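Local coordinates for protein malonyl CoA-ACP transacylase (Xanthomonas oryzae pv. oryzae, PDB 3K89) that probably transfers the malonyl group from malonyl-CoA to holo acyl carrier protein, freeing CoA, at residues R208-A211 and N212-G215. Numbering follows the deposited sequence.
Sequences RDAA and NQLG
The first two turns of helix 208-219, in the acyl transferase domain, carry an i to i+4 side-chain hydrogen bond between R208 and N212 on the solvent-exposed side of the helix. NH1 of R208 gives a hydrogen to OD1 of N212 at 2.8 Å, with a fairly straight N-H...O angle of 159°. The arginine reaches its partner because CG stands anti to the backbone N (chi1 -176°) and the chain then bends at chi2, which turns the guanidinium forward along the helix. OD1 sits at the guanidinium edge, close to its plane, but the two flat groups are steeply inclined, 71° apart, and NH1 arrives from above the amide carbonyl plane instead of along a lone pair. The other branch of the amide has its own partner: ND2 of N212 donates to a water at 3.1 Å, and that water donates to OD1 of D209 at 2.8 Å. The N212 amide is thus held at both ends, bound directly to R208 through OD1 and, through the water, to D209 from ND2.

Beneath this polar surface, A210, A211 and L214 are buried. A211 rests on V250 and Y254 of helix 242-254, while L214 meets L115 and R119 of helix 109-126, its side chain about 9 Å from those of S94 and H203, the predicted active-site pair. Backbone bonding is weak at the start, N212 N lying 3.4 Å from R208 O, and tightens to 2.8 Å between L214 N and A210 O. On another flank Q213, with CG anti to its carbonyl carbon, runs extended alongside the preceding turn, and its OE1 comes to 3.4 Å from CA of A210.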
loop_
_atom_site.group_PDB
_atom_site.type_symbol
_atom_site.label_atom_id
_atom_site.label_comp_id
_atom_site.label_asym_id
_atom_site.label_seq_id
_atom_site.Cartn_x
_atom_site.Cartn_y
_atom_site.Cartn_z
ATOM N N ARG A 208 -9.239 -1.662 15.228
ATOM C CA ARG A 208 -10.002 -2.919 15.335
ATOM C C ARG A 208 -11.480 -2.766 14.958
ATOM O O ARG A 208 -12.021 -3.598 14.226
ATOM C CB ARG A 208 -9.829 -3.571 16.717
ATOM C CG ARG A 208 -10.514 -4.917 16.872
ATOM C CD ARG A 208 -9.874 -5.971 15.989
ATOM N NE ARG A 208 -10.647 -7.212 15.998
ATOM C CZ ARG A 208 -11.692 -7.458 15.212
ATOM N NH1 ARG A 208 -12.111 -6.551 14.337
ATOM N NH2 ARG A 208 -12.323 -8.619 15.300
ATOM N N ASP A 209 -12.121 -1.708 15.448
ATOM C CA ASP A 209 -13.531 -1.470 15.149
ATOM C C ASP A 209 -13.750 -1.027 13.700
ATOM O O ASP A 209 -14.723 -1.460 13.059
ATOM C CB ASP A 209 -14.132 -0.469 16.133
ATOM C CG ASP A 209 -14.252 -1.036 17.535
ATOM O OD1 ASP A 209 -14.491 -2.257 17.675
ATOM O OD2 ASP A 209 -14.110 -0.256 18.505
ATOM N N ALA A 210 -12.849 -0.192 13.187
ATOM C CA ALA A 210 -12.884 0.212 11.771
ATOM C C ALA A 210 -12.821 -1.020 10.868
ATOM O O ALA A 210 -13.470 -1.057 9.819
ATOM C CB ALA A 210 -11.763 1.164 11.438
ATOM N N ALA A 211 -12.051 -2.022 11.297
ATOM C CA ALA A 211 -11.926 -3.290 10.553
ATOM C C ALA A 211 -13.255 -4.026 10.436
ATOM O O ALA A 211 -13.561 -4.611 9.391
ATOM C CB ALA A 211 -10.864 -4.192 11.187
ATOM N N ASN A 212 -14.049 -4.014 11.506
ATOM C CA ASN A 212 -15.393 -4.597 11.433
ATOM C C ASN A 212 -16.314 -3.845 10.482
ATOM O O ASN A 212 -17.054 -4.463 9.707
ATOM C CB ASN A 212 -15.992 -4.739 12.831
ATOM C CG ASN A 212 -15.249 -5.776 13.659
ATOM O OD1 ASN A 212 -14.643 -6.707 13.116
ATOM N ND2 ASN A 212 -15.267 -5.605 14.981
ATOM N N GLN A 213 -16.226 -2.524 10.496
ATOM C CA GLN A 213 -16.991 -1.688 9.576
ATOM C C GLN A 213 -16.593 -2.015 8.140
ATOM O O GLN A 213 -17.449 -2.154 7.264
ATOM C CB GLN A 213 -16.753 -0.212 9.843
ATOM C CG GLN A 213 -17.298 0.281 11.170
ATOM C CD GLN A 213 -16.925 1.714 11.393
ATOM O OE1 GLN A 213 -15.773 2.028 11.701
ATOM N NE2 GLN A 213 -17.883 2.610 11.196
ATOM N N LEU A 214 -15.282 -2.136 7.931
ATOM C CA LEU A 214 -14.727 -2.511 6.632
ATOM C C LEU A 214 -15.291 -3.844 6.173
ATOM O O LEU A 214 -15.720 -3.967 5.022
ATOM C CB LEU A 214 -13.196 -2.583 6.705
ATOM C CG LEU A 214 -12.457 -3.004 5.421
ATOM C CD1 LEU A 214 -12.613 -1.953 4.366
ATOM C CD2 LEU A 214 -10.983 -3.231 5.728
ATOM N N GLY A 215 -15.274 -4.842 7.062
ATOM C CA GLY A 215 -15.826 -6.156 6.736
ATOM C C GLY A 215 -17.262 -6.083 6.263
ATOM O O GLY A 215 -17.638 -6.759 5.305
HETATM O O HOH W 1 -16.703 -3.072 16.105
#